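Local coordinates for gram-negative insecticidal protein (Chromobacterium piscinae, PDB 6FBM) that is an insecticidal toxin of the MACPF family, which probably acts by inserting into target-cell membranes and forming pores, at residues S18-A30 against Y167-R180. Numbering follows the deposited sequence.
Sequences SMGMGYDVNGLYA and YGPYYISEAAVGGR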
loop_
_atom_site.group_PDB
_atom_site.type_symbol
_atom_site.label_atom_id
_atom_site.label_comp_id
_atom_site.label_asym_id
_atom_site.label_seq_id
_atom_site.Cartn_x
_atom_site.Cartn_y
_atom_site.Cartn_z
ATOM N N SER A 18 -17.228 -4.304 -21.771
ATOM C CA SER A 18 -17.612 -3.594 -22.990
ATOM C C SER A 18 -18.317 -4.467 -24.007
ATOM O O SER A 18 -18.979 -3.947 -24.876
ATOM C CB SER A 18 -16.389 -2.977 -23.637
ATOM O OG SER A 18 -15.777 -2.100 -22.730
ATOM N N MET A 19 -18.168 -5.781 -23.895
ATOM C CA MET A 19 -18.659 -6.679 -24.913
ATOM C C MET A 19 -20.180 -6.808 -24.861
ATOM O O MET A 19 -20.796 -6.878 -23.785
ATOM C CB MET A 19 -18.003 -8.038 -24.792
ATOM C CG MET A 19 -16.488 -7.997 -24.958
ATOM S SD MET A 19 -15.879 -7.031 -26.366
ATOM C CE MET A 19 -16.393 -8.100 -27.730
ATOM N N GLY A 20 -20.795 -6.748 -26.032
ATOM C CA GLY A 20 -22.221 -6.881 -26.115
ATOM C C GLY A 20 -22.988 -5.688 -25.600
ATOM O O GLY A 20 -24.177 -5.795 -25.329
ATOM N N MET A 21 -22.320 -4.554 -25.462
ATOM C CA MET A 21 -22.968 -3.336 -25.026
ATOM C C MET A 21 -23.410 -2.629 -26.274
ATOM O O MET A 21 -22.699 -2.665 -27.289
ATOM C CB MET A 21 -22.002 -2.389 -24.335
ATOM C CG MET A 21 -21.596 -2.683 -22.906
ATOM S SD MET A 21 -22.959 -2.974 -21.744
ATOM C CE MET A 21 -22.822 -4.745 -21.723
ATOM N N GLY A 22 -24.543 -1.923 -26.169
ATOM C CA GLY A 22 -24.882 -0.914 -27.161
ATOM C C GLY A 22 -23.807 0.148 -27.305
ATOM O O GLY A 22 -23.086 0.451 -26.348
ATOM N N TYR A 23 -23.686 0.699 -28.510
ATOM C CA TYR A 23 -22.690 1.718 -28.786
ATOM C C TYR A 23 -23.307 2.908 -29.467
ATOM O O TYR A 23 -24.119 2.742 -30.378
ATOM C CB TYR A 23 -21.583 1.183 -29.649
ATOM C CG TYR A 23 -20.349 2.003 -29.588
ATOM C CD1 TYR A 23 -19.420 1.789 -28.601
ATOM C CD2 TYR A 23 -20.095 3.000 -30.518
ATOM C CE1 TYR A 23 -18.263 2.536 -28.535
ATOM C CE2 TYR A 23 -18.927 3.755 -30.454
ATOM C CZ TYR A 23 -18.016 3.516 -29.462
ATOM O OH TYR A 23 -16.843 4.232 -29.363
ATOM N N ASP A 24 -22.898 4.094 -29.029
ATOM C CA ASP A 24 -23.284 5.310 -29.691
ATOM C C ASP A 24 -22.385 5.492 -30.911
ATOM O O ASP A 24 -21.279 6.012 -30.824
ATOM C CB ASP A 24 -23.170 6.504 -28.753
ATOM C CG ASP A 24 -23.597 7.801 -29.411
ATOM O OD1 ASP A 24 -23.953 7.797 -30.622
ATOM O OD2 ASP A 24 -23.558 8.836 -28.702
ATOM N N VAL A 25 -22.898 5.099 -32.070
ATOM C CA VAL A 25 -22.138 5.181 -33.316
ATOM C C VAL A 25 -21.851 6.611 -33.749
ATOM O O VAL A 25 -21.013 6.835 -34.623
ATOM C CB VAL A 25 -22.816 4.417 -34.459
ATOM C CG1 VAL A 25 -22.935 2.942 -34.100
ATOM C CG2 VAL A 25 -24.183 5.007 -34.815
ATOM N N ASN A 26 -22.544 7.564 -33.133
ATOM C CA ASN A 26 -22.289 8.994 -33.332
ATOM C C ASN A 26 -21.412 9.598 -32.251
ATOM O O ASN A 26 -21.249 10.805 -32.232
ATOM C CB ASN A 26 -23.623 9.758 -33.450
ATOM C CG ASN A 26 -24.404 9.356 -34.688
ATOM O OD1 ASN A 26 -23.827 9.183 -35.742
ATOM N ND2 ASN A 26 -25.711 9.165 -34.554
ATOM N N GLY A 27 -20.815 8.763 -31.397
ATOM C CA GLY A 27 -20.044 9.232 -30.237
ATOM C C GLY A 27 -18.551 9.286 -30.518
ATOM O O GLY A 27 -18.127 9.818 -31.547
ATOM N N LEU A 28 -17.739 8.745 -29.613
ATOM C CA LEU A 28 -16.292 8.705 -29.843
ATOM C C LEU A 28 -15.921 7.441 -30.602
ATOM O O LEU A 28 -16.705 6.501 -30.670
ATOM C CB LEU A 28 -15.522 8.765 -28.529
ATOM C CG LEU A 28 -15.854 9.914 -27.570
ATOM C CD1 LEU A 28 -14.963 9.757 -26.347
ATOM C CD2 LEU A 28 -15.694 11.309 -28.199
ATOM N N TYR A 29 -14.734 7.441 -31.197
ATOM C CA TYR A 29 -14.221 6.271 -31.882
ATOM C C TYR A 29 -13.720 5.287 -30.812
ATOM O O TYR A 29 -12.902 5.622 -29.997
ATOM C CB TYR A 29 -13.092 6.644 -32.849
ATOM C CG TYR A 29 -12.431 5.462 -33.524
ATOM C CD1 TYR A 29 -12.921 4.953 -34.716
ATOM C CD2 TYR A 29 -11.311 4.841 -32.953
ATOM C CE1 TYR A 29 -12.319 3.863 -35.331
ATOM C CE2 TYR A 29 -10.716 3.744 -33.551
ATOM C CZ TYR A 29 -11.206 3.263 -34.742
ATOM O OH TYR A 29 -10.616 2.178 -35.364
ATOM N N ALA A 30 -14.264 4.077 -30.856
ATOM C CA ALA A 30 -13.810 2.946 -30.047
ATOM C C ALA A 30 -13.332 3.358 -28.663
ATOM O O ALA A 30 -12.147 3.258 -28.326
ATOM C CB ALA A 30 -12.733 2.162 -30.778
ATOM N N TYR A 167 -31.290 1.167 -26.501
ATOM C CA TYR A 167 -30.285 0.120 -26.609
ATOM C C TYR A 167 -29.075 0.438 -27.479
ATOM O O TYR A 167 -28.051 -0.244 -27.368
ATOM C CB TYR A 167 -30.961 -1.161 -27.108
ATOM C CG TYR A 167 -32.023 -1.629 -26.151
ATOM C CD1 TYR A 167 -31.673 -2.233 -24.942
ATOM C CD2 TYR A 167 -33.366 -1.429 -26.425
ATOM C CE1 TYR A 167 -32.645 -2.642 -24.048
ATOM C CE2 TYR A 167 -34.336 -1.822 -25.531
ATOM C CZ TYR A 167 -33.971 -2.419 -24.339
ATOM O OH TYR A 167 -34.936 -2.827 -23.458
ATOM N N GLY A 168 -29.184 1.460 -28.318
ATOM C CA GLY A 168 -28.228 1.689 -29.398
ATOM C C GLY A 168 -28.586 0.871 -30.626
ATOM O O GLY A 168 -29.066 -0.256 -30.500
ATOM N N PRO A 169 -28.370 1.424 -31.820
ATOM C CA PRO A 169 -28.651 0.648 -33.027
ATOM C C PRO A 169 -27.605 -0.439 -33.316
ATOM O O PRO A 169 -27.908 -1.392 -34.049
ATOM C CB PRO A 169 -28.629 1.700 -34.130
ATOM C CG PRO A 169 -27.666 2.737 -33.624
ATOM C CD PRO A 169 -27.797 2.752 -32.126
ATOM N N TYR A 170 -26.390 -0.273 -32.771
ATOM C CA TYR A 170 -25.332 -1.245 -32.942
ATOM C C TYR A 170 -24.784 -1.615 -31.587
ATOM O O TYR A 170 -24.882 -0.834 -30.656
ATOM C CB TYR A 170 -24.219 -0.659 -33.795
ATOM C CG TYR A 170 -24.507 -0.672 -35.262
ATOM C CD1 TYR A 170 -25.352 0.264 -35.846
ATOM C CD2 TYR A 170 -23.936 -1.628 -36.070
ATOM C CE1 TYR A 170 -25.614 0.236 -37.200
ATOM C CE2 TYR A 170 -24.195 -1.669 -37.435
ATOM C CZ TYR A 170 -25.024 -0.736 -37.994
ATOM O OH TYR A 170 -25.250 -0.801 -39.335
ATOM N N TYR A 171 -24.194 -2.797 -31.497
ATOM C CA TYR A 171 -23.551 -3.254 -30.288
ATOM C C TYR A 171 -22.122 -3.706 -30.571
ATOM O O TYR A 171 -21.750 -3.975 -31.708
ATOM C CB TYR A 171 -24.366 -4.383 -29.645
ATOM C CG TYR A 171 -24.415 -5.652 -30.459
ATOM C CD1 TYR A 171 -23.445 -6.632 -30.309
ATOM C CD2 TYR A 171 -25.419 -5.866 -31.403
ATOM C CE1 TYR A 171 -23.477 -7.807 -31.066
ATOM C CE2 TYR A 171 -25.451 -7.016 -32.169
ATOM C CZ TYR A 171 -24.497 -7.994 -31.991
ATOM O OH TYR A 171 -24.512 -9.128 -32.741
ATOM N N ILE A 172 -21.339 -3.806 -29.505
ATOM C CA ILE A 172 -19.953 -4.207 -29.607
ATOM C C ILE A 172 -19.885 -5.718 -29.719
ATOM O O ILE A 172 -20.165 -6.434 -28.773
ATOM C CB ILE A 172 -19.139 -3.783 -28.358
ATOM C CG1 ILE A 172 -19.146 -2.253 -28.165
ATOM C CG2 ILE A 172 -17.706 -4.310 -28.446
ATOM C CD1 ILE A 172 -18.436 -1.464 -29.255
ATOM N N SER A 173 -19.496 -6.188 -30.886
ATOM C CA SER A 173 -19.357 -7.621 -31.150
ATOM C C SER A 173 -17.929 -8.095 -31.103
ATOM O O SER A 173 -17.668 -9.255 -30.806
ATOM C CB SER A 173 -19.943 -7.950 -32.513
ATOM O OG SER A 173 -19.972 -9.333 -32.701
ATOM N N GLU A 174 -16.998 -7.203 -31.423
ATOM C CA GLU A 174 -15.583 -7.514 -31.399
ATOM C C GLU A 174 -14.835 -6.223 -31.052
ATOM O O GLU A 174 -15.161 -5.154 -31.554
ATOM C CB GLU A 174 -15.162 -8.029 -32.765
ATOM C CG GLU A 174 -13.822 -8.728 -32.798
ATOM C CD GLU A 174 -13.533 -9.217 -34.219
ATOM O OE1 GLU A 174 -13.274 -8.360 -35.081
ATOM O OE2 GLU A 174 -13.575 -10.443 -34.484
ATOM N N ALA A 175 -13.829 -6.314 -30.194
ATOM C CA ALA A 175 -13.050 -5.126 -29.846
ATOM C C ALA A 175 -11.607 -5.454 -29.518
ATOM O O ALA A 175 -11.298 -6.507 -28.946
ATOM C CB ALA A 175 -13.685 -4.432 -28.656
ATOM N N ALA A 176 -10.749 -4.507 -29.871
ATOM C CA ALA A 176 -9.371 -4.531 -29.457
ATOM C C ALA A 176 -9.292 -3.949 -28.058
ATOM O O ALA A 176 -9.887 -2.927 -27.773
ATOM C CB ALA A 176 -8.537 -3.720 -30.419
ATOM N N VAL A 177 -8.526 -4.617 -27.204
ATOM C CA VAL A 177 -8.314 -4.165 -25.856
ATOM C C VAL A 177 -6.847 -3.820 -25.631
ATOM O O VAL A 177 -5.951 -4.557 -26.005
ATOM C CB VAL A 177 -8.776 -5.237 -24.857
ATOM C CG1 VAL A 177 -8.537 -4.768 -23.456
ATOM C CG2 VAL A 177 -10.256 -5.562 -25.052
ATOM N N GLY A 178 -6.616 -2.670 -25.020
ATOM C CA GLY A 178 -5.298 -2.180 -24.657
ATOM C C GLY A 178 -5.327 -0.683 -24.437
ATOM O O GLY A 178 -6.161 -0.178 -23.697
ATOM N N GLY A 179 -4.423 0.041 -25.093
ATOM C CA GLY A 179 -4.505 1.504 -25.099
ATOM C C GLY A 179 -4.214 2.072 -26.440
ATOM O O GLY A 179 -3.455 1.503 -27.212
ATOM N N ARG A 180 -4.819 3.208 -26.724
ATOM C CA ARG A 180 -4.678 3.881 -28.017
ATOM C C ARG A 180 -4.270 5.312 -27.772
ATOM O O ARG A 180 -4.813 5.945 -26.856
ATOM C CB ARG A 180 -6.026 3.915 -28.712
ATOM C CG ARG A 180 -5.982 4.364 -30.153
ATOM C CD ARG A 180 -7.346 4.233 -30.826
ATOM N NE ARG A 180 -8.131 5.445 -30.639
ATOM C CZ ARG A 180 -9.329 5.561 -30.070
ATOM N NH1 ARG A 180 -9.994 4.540 -29.557
ATOM N NH2 ARG A 180 -9.887 6.759 -30.022
#
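Tyr167, the last residue of a helix, takes a CA-H...O contact from Gly22 (Gly22 CA to Tyr167 O 3.2 Å) where the short strand 21-23 meets the start of strand 170-177. The two strands pair antiparallel in the branched, bent sheet of the MACPF domain, and strand 35-39 pairs with 21-23 as well. Past Gly168, Tyr170 leans its CB and ring obliquely on Val25 CG1, with CB 3.8 Å from that methyl, while its carbonyl O accepts from Tyr23 N at 2.9 Å. Tyr171 is paired with Gly22 in a non-hydrogen-bonded position and turns its ring away from the strand. Ile172 is the hub: its N donates to Met21 O, and its O accepts from Gly20 N at 2.8 Å, in the carbonyl plane, gripping the type II turn 18-21. Chi1 of -60° and chi2 of -66° carry Ile172 CD1 to Tyr23 CD1, 3.5 Å away, while CG2 meets Met19 SD. Leu35 and Leu272 of neighbouring strands also pack on Ile172. The Met19 chain, bent at chi2 and chi3, carries CE to Ser173 O and SD to Ala175 CB. The chain then turns a corner at Gly178, and Arg180 reaches back to the other end of 18-30. Tyr29 CD2 sits over the centre of the Arg180 guanidinium, 3.5 Å above its plane, the two planes 85° apart, so a ring edge meets a guanidinium face. Asp182 makes a salt bridge with Arg180 NH2, and Met273 O bonds to NH1. Both nitrogens donate weakly to Tyr29 O; NH1 also bonds weakly to Ala30 O, which lies at the guanidinium edge 2.8 Å from Arg180 NH1.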